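Local coordinates for uncharacterized protein (Legionella longbeachae NSW150, PDB 4JZA) that probably removes the 3-phosphate from phosphatidylinositol 3-phosphate, acting as a Legionella phosphoinositide phosphatase on host-cell lipids, at residues S375-T380 against L442-L447; S406-L411 against K456-I461; A412-L417 against H545-C550. One frame throughout, in Å; residues are numbered along the deposited sequence.

Contact 1 (S375-T380 against L442-L447); sequences SSHIAT and LDLYKL
His377 and Ala379, two residues apart in the loop that follows strand 365-374, meet Leu444 and Leu447 on the side of helix 441-454 that faces the loop. Ser376, just before the histidine, turns the other way: its OG bonds to Ser552 O, in the loop after strand 545-549. The backbone of His377 pairs with Val551 of that same loop, but its side chain goes to the helix. A chi1 of -158° sets CG roughly opposite the backbone N and swings the imidazole out to Leu444. The leucine and the imidazole pass in opposing senses, and Leu444 CB comes to lie over one face of the His377 ring, 4.0 Å from the ring centroid and shifted toward the rim, a CH-pi contact. The most advanced ring atom is His377 CE1, 3.3 Å from Leu444 O, with the backbone of Tyr445 just beyond. The ring is also tied to its own loop by a weak hydrogen bond from Ala379 N to His377 ND1 (3.4 Å), while the Ala379 methyl sits at the ring edge, in its plane.

In the fold, the loop thus runs between helix 441-454 and the loop after strand 545-549, the strand beside 365-374 in the mixed sheet.

Past Ile378, Ala379 points its methyl between two leucines one turn apart. Ala379 CB lies 3.5 Å from Leu447 CB and 3.9 Å from Leu444 CD2, so the smallest side chain of the interface lets the loop backbone come close to the helix. Leu444 CD2 also lies 3.8 Å from Ala379 O, and the backbone of Thr380 passes just beyond it. The Thr380 side chain turns from the helix, its OG1 bonded instead to Arg343 O and to the amide of Asp382.

Contact 2 (S406-L411 against K456-I461); sequences SKNDQL and KETQSI
Gln459 reaches across to Ser406 with an almost fully stretched side chain. Its chi1 of 172° places CG opposite the backbone N, the chain stays extended beyond, and the amide arrives at the end of the reach with NE2 leading. Gln459 NE2 donates to Ser406 OG at 2.7 Å, and the hydroxyl lies almost exactly in the amide plane. On the serine, OG sits between its own backbone N and carbonyl carbon (chi1 69°), which turns it to the glutamine. This hydroxyl is held from two quarters, for it also bonds to Met403 O, just after helix 388-402. At the other end of the glutamine amide, OE1 takes a weak hydrogen bond from Arg455.

The loop that carries Ser406 turns back on itself in a type I beta turn from Lys407 to Gln410, closed by Gln410 N to Lys407 O at 3.1 Å. Each segment here joins a helix to the start of a strand, 388-402 to 412-416 and 441-454 to 462-465, so two successive beta-alpha units touch through their helix-to-strand connections.

Asn408, at the second position of the turn, leans its carboxamide over the glutamine. Asn408 OD1 stands above the face of the Gln459 amide, 3.4 Å from Gln459 CD, and the two amide planes are 68° apart, crossed rather than stacked. The amide nitrogen of Asn408 points on to Thr458, where ND2 packs 3.6 Å from Thr458 CG2. It also approaches Thr458 O, but at an angle too poor for a hydrogen bond. Asn408 and Thr458 are both exposed at the protein surface, whereas Gln459 is buried.

Contact 3 (A412-L417 against H545-C550); sequences AILQTL and HSYGSC
Strands 412-416 and 545-549 run parallel, their short axes 4.6 Å apart at closest and inclined by 22°. Ile413 N donates to His545 O at 3.1 Å, Gln415 N to Tyr547 O at 3.0 Å, and Leu417 N to Ser549 O at 2.7 Å. A return bond from Ser549 N to Gln415 O is less securely placed.

The side chains of Ala412, Leu414 and Thr416 share one face of the sheet with those of His545, Tyr547 and Ser549. On it Leu414 and Tyr547 run alongside each other from neighbouring strands, both first torsions turning CG opposite the backbone N; Leu414 CG meets the edge of the phenol ring, 4.1 Å from Tyr547 CD2. Helix 388-402 covers this face, touching the pair through Leu399 and Val402, and it also receives a hydrogen bond from His545 NE2 at Val402 O. Tyr547 OH probably bonds to Ser375 OG, though the modelled separation is too short to be trusted.

From the opposite face Gln415 extends to helix 524-542, where its amide is gripped at both ends by Gln536, Glu535 and Ser532 O. Farther along, Leu417 CB lies 4.2 Å from Cys550 CB, and both side chains touch Arg556 at the start of helix 556-574. Central parallel strands between helices make this an alpha/beta fold, and the loop from Cys550 to Arg556, between strand 545-549 and helix 556-574, matches the CX5R phosphate-binding loop (P-loop) of cysteine-based phosphatases, consistent with phosphoinositide hydrolysis.

In the fold
All three contacts lie in or beside the parallel part of the mixed sheet, where the strand order is 365-374, 545-549, 412-416, 462-465. Contact 3 is its middle pair. Contact 2 joins loops at the starts of the strands, and the centres of contacts 2 and 3 are 14 Å apart. Contact 1 lies near the strand ends; the centres of contacts 1 and 3 are 12 Å apart. Contacts 1 and 2 do not touch. Along the chain 375-380, 406-411 and 412-417 come first, then 442-447, 456-461 and finally 545-550. Helix 441-454 connects strands 412-416 and 462-465, and the late strand 545-549 inserts between 365-374 and 412-416, bringing the probable P-loop next to contact 1.

Contact 1 (S375-T380 against L442-L447)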
ATOM      1  N   SER A 375      -9.762 -13.173  -2.061  1.00 36.68           N
ATOM      2  CA  SER A 375      -9.465 -11.982  -1.286  1.00 36.64           C
ATOM      3  C   SER A 375      -8.010 -11.999  -0.849  1.00 37.57           C
ATOM      4  O   SER A 375      -7.323 -12.984  -1.022  1.00 39.28           O
ATOM      5  CB  SER A 375     -10.393 -11.860  -0.077  1.00 37.33           C
ATOM      6  OG  SER A 375      -9.857 -12.514   1.055  1.00 37.33           O
ATOM      7  N   SER A 376      -7.543 -10.891  -0.299  1.00 42.06           N
ATOM      8  CA  SER A 376      -6.283 -10.863   0.416  1.00 40.67           C
ATOM      9  C   SER A 376      -6.454 -11.652   1.704  1.00 43.54           C
ATOM     10  O   SER A 376      -7.550 -11.777   2.219  1.00 42.87           O
ATOM     11  CB  SER A 376      -5.878  -9.433   0.734  1.00 41.01           C
ATOM     12  OG  SER A 376      -5.620  -8.713  -0.445  1.00 40.66           O
ATOM     13  N   HIS A 377      -5.364 -12.200   2.211  1.00 43.10           N
ATOM     14  CA  HIS A 377      -5.412 -13.067   3.366  1.00 43.24           C
ATOM     15  C   HIS A 377      -6.306 -12.431   4.413  1.00 40.80           C
ATOM     16  O   HIS A 377      -6.286 -11.271   4.548  1.00 41.79           O
ATOM     17  CB  HIS A 377      -4.000 -13.285   3.941  1.00 42.76           C
ATOM     18  CG  HIS A 377      -3.893 -14.529   4.769  1.00 43.50           C
ATOM     19  ND1 HIS A 377      -4.132 -14.539   6.119  1.00 44.34           N
ATOM     20  CD2 HIS A 377      -3.647 -15.810   4.423  1.00 43.80           C
ATOM     21  CE1 HIS A 377      -4.001 -15.766   6.576  1.00 44.72           C
ATOM     22  NE2 HIS A 377      -3.692 -16.556   5.568  1.00 44.60           N
ATOM     23  N   ILE A 378      -7.102 -13.197   5.135  1.00 43.12           N
ATOM     24  CA  ILE A 378      -8.055 -12.622   6.126  1.00 43.79           C
ATOM     25  C   ILE A 378      -7.365 -11.881   7.278  1.00 43.61           C
ATOM     26  O   ILE A 378      -7.947 -10.998   7.891  1.00 40.32           O
ATOM     27  CB  ILE A 378      -8.983 -13.707   6.738  1.00 43.13           C
ATOM     28  CG1 ILE A 378      -8.184 -14.913   7.256  1.00 41.92           C
ATOM     29  CG2 ILE A 378      -9.996 -14.213   5.717  1.00 42.01           C
ATOM     30  CD1 ILE A 378      -8.948 -15.714   8.279  1.00 42.31           C
ATOM     31  N   ALA A 379      -6.116 -12.234   7.554  1.00 47.10           N
ATOM     32  CA  ALA A 379      -5.365 -11.593   8.624  1.00 48.27           C
ATOM     33  C   ALA A 379      -4.523 -10.496   8.026  1.00 47.57           C
ATOM     34  O   ALA A 379      -4.147 -10.557   6.844  1.00 48.64           O
ATOM     35  CB  ALA A 379      -4.483 -12.597   9.320  1.00 48.15           C
ATOM     36  N   THR A 380      -4.207  -9.483   8.819  1.00 46.26           N
ATOM     37  CA  THR A 380      -3.500  -8.328   8.248  1.00 46.02           C
ATOM     38  C   THR A 380      -2.019  -8.281   8.617  1.00 43.03           C
ATOM     39  O   THR A 380      -1.668  -8.188   9.769  1.00 45.70           O
ATOM     40  CB  THR A 380      -4.217  -7.010   8.563  1.00 44.49           C
ATOM     41  OG1 THR A 380      -3.365  -5.931   8.208  1.00 43.36           O
ATOM     42  CG2 THR A 380      -4.593  -6.927  10.038  1.00 45.69           C
ATOM     43  N   LEU A 442       4.020 -16.683   8.596  1.00 42.15           N
ATOM     44  CA  LEU A 442       3.802 -17.532   9.782  1.00 45.67           C
ATOM     45  C   LEU A 442       2.770 -16.907  10.737  1.00 46.20           C
ATOM     46  O   LEU A 442       1.831 -17.571  11.218  1.00 43.08           O
ATOM     47  CB  LEU A 442       5.115 -17.861  10.502  1.00 49.19           C
ATOM     48  CG  LEU A 442       4.967 -18.581  11.855  1.00 56.33           C
ATOM     49  CD1 LEU A 442       4.379 -19.980  11.703  1.00 57.68           C
ATOM     50  CD2 LEU A 442       6.284 -18.646  12.620  1.00 57.37           C
ATOM     51  N   ASP A 443       2.916 -15.616  10.980  1.00 47.67           N
ATOM     52  CA  ASP A 443       1.906 -14.887  11.767  1.00 48.76           C
ATOM     53  C   ASP A 443       0.541 -14.961  11.124  1.00 46.86           C
ATOM     54  O   ASP A 443      -0.439 -15.261  11.778  1.00 45.42           O
ATOM     55  CB  ASP A 443       2.325 -13.423  12.008  1.00 50.89           C
ATOM     56  CG  ASP A 443       3.425 -13.287  13.087  1.00 53.31           C
ATOM     57  OD1 ASP A 443       3.495 -14.083  14.064  1.00 51.10           O
ATOM     58  OD2 ASP A 443       4.242 -12.374  12.944  1.00 55.23           O
ATOM     59  N   LEU A 444       0.465 -14.719   9.824  1.00 47.96           N
ATOM     60  CA  LEU A 444      -0.840 -14.815   9.142  1.00 45.60           C
ATOM     61  C   LEU A 444      -1.463 -16.209   9.264  1.00 43.99           C
ATOM     62  O   LEU A 444      -2.635 -16.336   9.538  1.00 40.75           O
ATOM     63  CB  LEU A 444      -0.704 -14.454   7.658  1.00 45.13           C
ATOM     64  CG  LEU A 444      -0.120 -13.092   7.343  1.00 45.58           C
ATOM     65  CD1 LEU A 444      -0.143 -12.779   5.856  1.00 46.74           C
ATOM     66  CD2 LEU A 444      -0.843 -12.033   8.113  1.00 43.78           C
ATOM     67  N   TYR A 445      -0.673 -17.254   9.053  1.00 46.69           N
ATOM     68  CA  TYR A 445      -1.152 -18.607   9.235  1.00 49.89           C
ATOM     69  C   TYR A 445      -1.820 -18.733  10.592  1.00 47.99           C
ATOM     70  O   TYR A 445      -2.988 -19.097  10.646  1.00 44.52           O
ATOM     71  CB  TYR A 445      -0.013 -19.580   9.148  1.00 57.55           C
ATOM     72  CG  TYR A 445      -0.380 -21.046   9.229  1.00 67.01           C
ATOM     73  CD1 TYR A 445      -1.363 -21.497  10.038  1.00 78.38           C
ATOM     74  CD2 TYR A 445       0.318 -21.969   8.514  1.00 79.01           C
ATOM     75  CE1 TYR A 445      -1.657 -22.825  10.098  1.00 83.66           C
ATOM     76  CE2 TYR A 445       0.026 -23.295   8.578  1.00 83.23           C
ATOM     77  CZ  TYR A 445      -0.978 -23.699   9.384  1.00 75.05           C
ATOM     78  OH  TYR A 445      -1.319 -25.003   9.503  1.00 71.72           O
ATOM     79  N   LYS A 446      -1.114 -18.419  11.684  1.00 48.47           N
ATOM     80  CA  LYS A 446      -1.703 -18.642  13.020  1.00 49.54           C
ATOM     81  C   LYS A 446      -2.939 -17.780  13.233  1.00 48.45           C
ATOM     82  O   LYS A 446      -3.912 -18.241  13.833  1.00 49.91           O
ATOM     83  CB  LYS A 446      -0.745 -18.383  14.153  1.00 51.98           C
ATOM     84  CG  LYS A 446       0.531 -19.188  14.130  1.00 59.35           C
ATOM     85  CD  LYS A 446       1.555 -18.505  15.036  1.00 65.82           C
ATOM     86  CE  LYS A 446       2.859 -19.284  15.076  1.00 73.70           C
ATOM     87  NZ  LYS A 446       3.987 -18.447  15.569  1.00 77.89           N
ATOM     88  N   LEU A 447      -2.913 -16.545  12.740  1.00 47.34           N
ATOM     89  CA  LEU A 447      -4.045 -15.641  12.911  1.00 48.05           C
ATOM     90  C   LEU A 447      -5.291 -16.185  12.258  1.00 48.31           C
ATOM     91  O   LEU A 447      -6.384 -16.024  12.807  1.00 53.34           O
ATOM     92  CB  LEU A 447      -3.745 -14.252  12.369  1.00 48.33           C
ATOM     93  CG  LEU A 447      -2.813 -13.525  13.333  1.00 53.99           C
ATOM     94  CD1 LEU A 447      -2.085 -12.395  12.619  1.00 56.76           C
ATOM     95  CD2 LEU A 447      -3.529 -13.021  14.594  1.00 51.54           C
TER

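Contact 2 (S406-L411 against K456-I461)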
ATOM      1  N   SER A 406     -21.414 -18.562   1.555  1.00 47.48           N
ATOM      2  CA  SER A 406     -21.628 -19.905   2.025  1.00 52.32           C
ATOM      3  C   SER A 406     -22.977 -19.977   2.742  1.00 60.15           C
ATOM      4  O   SER A 406     -23.597 -18.934   3.026  1.00 56.22           O
ATOM      5  CB  SER A 406     -20.528 -20.280   3.007  1.00 52.12           C
ATOM      6  OG  SER A 406     -20.628 -19.562   4.212  1.00 44.21           O
ATOM      7  N   LYS A 407     -23.433 -21.208   3.002  1.00 71.69           N
ATOM      8  CA  LYS A 407     -24.545 -21.463   3.938  1.00 77.13           C
ATOM      9  C   LYS A 407     -23.925 -22.265   5.082  1.00 79.43           C
ATOM     10  O   LYS A 407     -22.975 -23.029   4.868  1.00 72.37           O
ATOM     11  CB  LYS A 407     -25.713 -22.202   3.289  1.00 80.77           C
ATOM     12  CG  LYS A 407     -26.274 -21.600   1.992  1.00 86.49           C
ATOM     13  CD  LYS A 407     -25.220 -21.580   0.871  1.00 99.46           C
ATOM     14  CE  LYS A 407     -25.761 -21.833  -0.533  1.00103.97           C
ATOM     15  NZ  LYS A 407     -26.343 -20.603  -1.131  1.00106.22           N
ATOM     16  N   ASN A 408     -24.431 -22.060   6.299  1.00 86.52           N
ATOM     17  CA  ASN A 408     -23.745 -22.542   7.523  1.00 82.17           C
ATOM     18  C   ASN A 408     -23.775 -24.062   7.727  1.00 81.56           C
ATOM     19  O   ASN A 408     -23.077 -24.585   8.610  1.00 78.05           O
ATOM     20  CB  ASN A 408     -24.296 -21.836   8.764  1.00 80.19           C
ATOM     21  CG  ASN A 408     -23.642 -20.495   9.002  1.00 84.89           C
ATOM     22  OD1 ASN A 408     -22.652 -20.151   8.361  1.00 88.23           O
ATOM     23  ND2 ASN A 408     -24.197 -19.720   9.924  1.00 87.76           N
ATOM     24  N   ASP A 409     -24.576 -24.729   6.889  1.00 73.33           N
ATOM     25  CA  ASP A 409     -24.765 -26.188   6.844  1.00 74.45           C
ATOM     26  C   ASP A 409     -23.963 -26.861   5.712  1.00 74.67           C
ATOM     27  O   ASP A 409     -23.762 -28.074   5.731  1.00 69.68           O
ATOM     28  CB  ASP A 409     -26.253 -26.482   6.608  1.00 76.71           C
ATOM     29  CG  ASP A 409     -26.933 -25.407   5.730  1.00 80.15           C
ATOM     30  OD1 ASP A 409     -26.939 -24.210   6.146  1.00 86.18           O
ATOM     31  OD2 ASP A 409     -27.418 -25.730   4.621  1.00 70.19           O
ATOM     32  N   GLN A 410     -23.533 -26.070   4.719  1.00 73.50           N
ATOM     33  CA  GLN A 410     -22.826 -26.585   3.557  1.00 68.86           C
ATOM     34  C   GLN A 410     -21.352 -26.456   3.709  1.00 60.24           C
ATOM     35  O   GLN A 410     -20.887 -25.633   4.455  1.00 66.84           O
ATOM     36  CB  GLN A 410     -23.341 -25.924   2.275  1.00 76.25           C
ATOM     37  CG  GLN A 410     -24.591 -26.667   1.777  1.00 83.80           C
ATOM     38  CD  GLN A 410     -25.524 -25.858   0.877  1.00 90.21           C
ATOM     39  OE1 GLN A 410     -26.471 -25.199   1.350  1.00 82.83           O
ATOM     40  NE2 GLN A 410     -25.301 -25.962  -0.438  1.00 93.78           N
ATOM     41  N   LEU A 411     -20.620 -27.327   3.038  1.00 58.41           N
ATOM     42  CA  LEU A 411     -19.172 -27.360   3.150  1.00 60.32           C
ATOM     43  C   LEU A 411     -18.537 -26.087   2.655  1.00 58.94           C
ATOM     44  O   LEU A 411     -19.043 -25.430   1.717  1.00 57.37           O
ATOM     45  CB  LEU A 411     -18.599 -28.469   2.302  1.00 62.19           C
ATOM     46  CG  LEU A 411     -18.287 -29.781   2.967  1.00 64.10           C
ATOM     47  CD1 LEU A 411     -17.349 -30.493   1.995  1.00 65.89           C
ATOM     48  CD2 LEU A 411     -17.648 -29.583   4.338  1.00 69.90           C
ATOM     49  N   LYS A 456     -15.928 -21.691  15.124  1.00 63.62           N
ATOM     50  CA  LYS A 456     -16.340 -23.108  15.112  1.00 74.32           C
ATOM     51  C   LYS A 456     -17.831 -23.276  15.442  1.00 78.02           C
ATOM     52  O   LYS A 456     -18.526 -24.028  14.775  1.00 81.14           O
ATOM     53  CB  LYS A 456     -15.483 -23.964  16.060  1.00 80.25           C
ATOM     54  CG  LYS A 456     -15.129 -25.328  15.467  1.00 93.63           C
ATOM     55  CD  LYS A 456     -13.765 -25.337  14.772  1.00103.09           C
ATOM     56  CE  LYS A 456     -13.808 -25.861  13.328  1.00106.75           C
ATOM     57  NZ  LYS A 456     -12.500 -26.407  12.847  1.00 97.86           N
ATOM     58  N   GLU A 457     -18.309 -22.534  16.437  1.00 82.99           N
ATOM     59  CA  GLU A 457     -19.721 -22.534  16.841  1.00 84.57           C
ATOM     60  C   GLU A 457     -20.665 -22.239  15.694  1.00 72.66           C
ATOM     61  O   GLU A 457     -21.714 -22.817  15.598  1.00 70.05           O
ATOM     62  CB  GLU A 457     -19.966 -21.460  17.925  1.00103.18           C
ATOM     63  CG  GLU A 457     -19.174 -21.603  19.231  1.00110.59           C
ATOM     64  CD  GLU A 457     -19.622 -22.788  20.071  1.00115.40           C
ATOM     65  OE1 GLU A 457     -19.618 -23.929  19.556  1.00103.17           O
ATOM     66  OE2 GLU A 457     -19.989 -22.577  21.249  1.00120.96           O
ATOM     67  N   THR A 458     -20.303 -21.294  14.847  1.00 69.01           N
ATOM     68  CA  THR A 458     -21.210 -20.793  13.819  1.00 64.13           C
ATOM     69  C   THR A 458     -21.201 -21.623  12.551  1.00 62.03           C
ATOM     70  O   THR A 458     -22.215 -21.748  11.878  1.00 60.74           O
ATOM     71  CB  THR A 458     -20.803 -19.348  13.478  1.00 63.30           C
ATOM     72  OG1 THR A 458     -20.828 -18.580  14.695  1.00 58.79           O
ATOM     73  CG2 THR A 458     -21.714 -18.698  12.376  1.00 60.03           C
ATOM     74  N   GLN A 459     -20.043 -22.188  12.222  1.00 65.74           N
ATOM     75  CA  GLN A 459     -19.810 -22.792  10.897  1.00 61.08           C
ATOM     76  C   GLN A 459     -18.547 -23.611  10.936  1.00 60.09           C
ATOM     77  O   GLN A 459     -17.513 -23.195  11.475  1.00 61.78           O
ATOM     78  CB  GLN A 459     -19.654 -21.671   9.893  1.00 59.60           C
ATOM     79  CG  GLN A 459     -19.225 -22.048   8.503  1.00 60.47           C
ATOM     80  CD  GLN A 459     -19.390 -20.868   7.558  1.00 59.20           C
ATOM     81  OE1 GLN A 459     -19.127 -19.740   7.941  1.00 58.66           O
ATOM     82  NE2 GLN A 459     -19.849 -21.117   6.340  1.00 56.27           N
ATOM     83  N   SER A 460     -18.593 -24.795  10.377  1.00 62.81           N
ATOM     84  CA  SER A 460     -17.368 -25.538  10.376  1.00 64.07           C
ATOM     85  C   SER A 460     -16.729 -25.305   9.003  1.00 61.37           C
ATOM     86  O   SER A 460     -17.425 -25.253   7.961  1.00 55.99           O
ATOM     87  CB  SER A 460     -17.600 -26.988  10.721  1.00 61.55           C
ATOM     88  OG  SER A 460     -17.258 -27.733   9.619  1.00 66.79           O
ATOM     89  N   ILE A 461     -15.406 -25.119   9.024  1.00 59.69           N
ATOM     90  CA  ILE A 461     -14.653 -24.725   7.832  1.00 58.85           C
ATOM     91  C   ILE A 461     -13.451 -25.633   7.615  1.00 57.18           C
ATOM     92  O   ILE A 461     -12.669 -25.888   8.554  1.00 52.50           O
ATOM     93  CB  ILE A 461     -14.158 -23.265   7.958  1.00 60.97           C
ATOM     94  CG1 ILE A 461     -15.354 -22.304   7.986  1.00 58.88           C
ATOM     95  CG2 ILE A 461     -13.202 -22.884   6.817  1.00 60.78           C
ATOM     96  CD1 ILE A 461     -15.004 -20.904   8.458  1.00 56.82           C
TER

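Contact 3 (A412-L417 against H545-C550)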
ATOM      1  N   ALA A 412     -17.406 -25.761   3.264  1.00 54.06           N
ATOM      2  CA  ALA A 412     -16.749 -24.495   2.976  1.00 51.09           C
ATOM      3  C   ALA A 412     -15.288 -24.663   3.160  1.00 51.20           C
ATOM      4  O   ALA A 412     -14.845 -25.136   4.212  1.00 55.02           O
ATOM      5  CB  ALA A 412     -17.241 -23.435   3.918  1.00 48.16           C
ATOM      6  N   ILE A 413     -14.520 -24.224   2.171  1.00 50.83           N
ATOM      7  CA  ILE A 413     -13.069 -24.315   2.277  1.00 48.33           C
ATOM      8  C   ILE A 413     -12.443 -22.949   2.420  1.00 47.28           C
ATOM      9  O   ILE A 413     -12.919 -21.968   1.833  1.00 46.75           O
ATOM     10  CB  ILE A 413     -12.475 -25.058   1.088  1.00 50.45           C
ATOM     11  CG1 ILE A 413     -11.005 -25.368   1.364  1.00 52.65           C
ATOM     12  CG2 ILE A 413     -12.659 -24.285  -0.214  1.00 51.31           C
ATOM     13  CD1 ILE A 413     -10.495 -26.491   0.500  1.00 53.75           C
ATOM     14  N   LEU A 414     -11.411 -22.882   3.259  1.00 48.54           N
ATOM     15  CA  LEU A 414     -10.495 -21.721   3.335  1.00 46.49           C
ATOM     16  C   LEU A 414      -9.122 -22.165   2.867  1.00 45.22           C
ATOM     17  O   LEU A 414      -8.308 -22.682   3.635  1.00 42.16           O
ATOM     18  CB  LEU A 414     -10.398 -21.198   4.762  1.00 50.40           C
ATOM     19  CG  LEU A 414      -9.908 -19.778   5.032  1.00 51.91           C
ATOM     20  CD1 LEU A 414      -9.929 -19.445   6.521  1.00 53.17           C
ATOM     21  CD2 LEU A 414      -8.526 -19.593   4.457  1.00 51.72           C
ATOM     22  N   GLN A 415      -8.877 -22.003   1.577  1.00 46.98           N
ATOM     23  CA  GLN A 415      -7.649 -22.484   0.981  1.00 48.72           C
ATOM     24  C   GLN A 415      -6.629 -21.366   0.885  1.00 49.44           C
ATOM     25  O   GLN A 415      -6.823 -20.411   0.157  1.00 51.70           O
ATOM     26  CB  GLN A 415      -7.933 -23.047  -0.403  1.00 48.27           C
ATOM     27  CG  GLN A 415      -6.828 -23.917  -0.956  1.00 50.63           C
ATOM     28  CD  GLN A 415      -7.006 -24.193  -2.423  1.00 52.33           C
ATOM     29  OE1 GLN A 415      -7.116 -23.276  -3.225  1.00 58.07           O
ATOM     30  NE2 GLN A 415      -7.036 -25.460  -2.783  1.00 48.13           N
ATOM     31  N   THR A 416      -5.544 -21.488   1.633  1.00 49.05           N
ATOM     32  CA  THR A 416      -4.533 -20.454   1.641  1.00 50.56           C
ATOM     33  C   THR A 416      -3.265 -20.920   0.959  1.00 50.63           C
ATOM     34  O   THR A 416      -2.807 -22.034   1.162  1.00 47.94           O
ATOM     35  CB  THR A 416      -4.189 -20.001   3.066  1.00 52.36           C
ATOM     36  OG1 THR A 416      -3.582 -21.078   3.777  1.00 50.63           O
ATOM     37  CG2 THR A 416      -5.429 -19.559   3.792  1.00 54.67           C
ATOM     38  N   LEU A 417      -2.700 -20.040   0.150  1.00 49.28           N
ATOM     39  CA  LEU A 417      -1.465 -20.332  -0.543  1.00 49.19           C
ATOM     40  C   LEU A 417      -0.346 -19.475   0.013  1.00 46.14           C
ATOM     41  O   LEU A 417       0.092 -18.539  -0.625  1.00 41.26           O
ATOM     42  CB  LEU A 417      -1.640 -20.078  -2.035  1.00 50.98           C
ATOM     43  CG  LEU A 417      -2.782 -20.875  -2.658  1.00 51.51           C
ATOM     44  CD1 LEU A 417      -3.033 -20.477  -4.097  1.00 47.94           C
ATOM     45  CD2 LEU A 417      -2.526 -22.366  -2.544  1.00 53.35           C
ATOM     46  N   HIS A 545     -18.796 -24.084  -0.649  1.00 50.30           N
ATOM     47  CA  HIS A 545     -18.347 -22.721  -0.864  1.00 49.12           C
ATOM     48  C   HIS A 545     -16.836 -22.687  -1.101  1.00 45.83           C
ATOM     49  O   HIS A 545     -16.056 -23.130  -0.257  1.00 44.46           O
ATOM     50  CB  HIS A 545     -18.683 -21.889   0.362  1.00 50.93           C
ATOM     51  CG  HIS A 545     -18.260 -20.458   0.259  1.00 53.44           C
ATOM     52  ND1 HIS A 545     -18.673 -19.613  -0.727  1.00 49.39           N
ATOM     53  CD2 HIS A 545     -17.457 -19.722   1.033  1.00 49.10           C
ATOM     54  CE1 HIS A 545     -18.147 -18.414  -0.551  1.00 46.45           C
ATOM     55  NE2 HIS A 545     -17.427 -18.449   0.528  1.00 47.22           N
ATOM     56  N   SER A 546     -16.448 -22.151  -2.250  1.00 44.79           N
ATOM     57  CA  SER A 546     -15.039 -22.067  -2.682  1.00 46.65           C
ATOM     58  C   SER A 546     -14.414 -20.721  -2.345  1.00 41.56           C
ATOM     59  O   SER A 546     -14.787 -19.718  -2.899  1.00 40.68           O
ATOM     60  CB  SER A 546     -14.945 -22.306  -4.187  1.00 47.37           C
ATOM     61  OG  SER A 546     -13.695 -21.907  -4.657  1.00 47.56           O
ATOM     62  N   TYR A 547     -13.504 -20.707  -1.386  1.00 42.25           N
ATOM     63  CA  TYR A 547     -12.775 -19.496  -1.023  1.00 44.84           C
ATOM     64  C   TYR A 547     -11.300 -19.813  -0.864  1.00 47.90           C
ATOM     65  O   TYR A 547     -10.917 -20.901  -0.366  1.00 50.92           O
ATOM     66  CB  TYR A 547     -13.304 -18.824   0.278  1.00 44.79           C
ATOM     67  CG  TYR A 547     -12.385 -17.701   0.754  1.00 43.90           C
ATOM     68  CD1 TYR A 547     -12.371 -16.440   0.112  1.00 44.52           C
ATOM     69  CD2 TYR A 547     -11.472 -17.923   1.760  1.00 42.29           C
ATOM     70  CE1 TYR A 547     -11.507 -15.414   0.517  1.00 41.21           C
ATOM     71  CE2 TYR A 547     -10.605 -16.933   2.164  1.00 43.40           C
ATOM     72  CZ  TYR A 547     -10.615 -15.666   1.533  1.00 43.12           C
ATOM     73  OH  TYR A 547      -9.699 -14.703   1.929  1.00 39.79           O
ATOM     74  N   GLY A 548     -10.470 -18.846  -1.252  1.00 47.37           N
ATOM     75  CA  GLY A 548      -9.039 -18.947  -0.989  1.00 44.07           C
ATOM     76  C   GLY A 548      -8.319 -17.631  -1.125  1.00 41.39           C
ATOM     77  O   GLY A 548      -8.889 -16.639  -1.584  1.00 39.68           O
ATOM     78  N   SER A 549      -7.080 -17.612  -0.643  1.00 40.77           N
ATOM     79  CA  SER A 549      -6.221 -16.468  -0.784  1.00 40.27           C
ATOM     80  C   SER A 549      -4.775 -16.901  -0.789  1.00 40.89           C
ATOM     81  O   SER A 549      -4.440 -17.983  -0.321  1.00 41.47           O
ATOM     82  CB  SER A 549      -6.427 -15.529   0.370  1.00 39.45           C
ATOM     83  OG  SER A 549      -5.917 -16.120   1.535  1.00 42.49           O
ATOM     84  N   CYS A 550      -3.936 -16.043  -1.354  1.00 39.06           N
ATOM     85  CA  CYS A 550      -2.524 -16.021  -1.060  1.00 37.70           C
ATOM     86  C   CYS A 550      -2.357 -14.794  -0.172  1.00 39.23           C
ATOM     87  O   CYS A 550      -3.335 -14.309   0.325  1.00 42.51           O
ATOM     88  CB  CYS A 550      -1.735 -15.904  -2.340  1.00 35.98           C
ATOM     89  SG  CYS A 550      -2.217 -14.532  -3.408  0.95 33.20           S
TER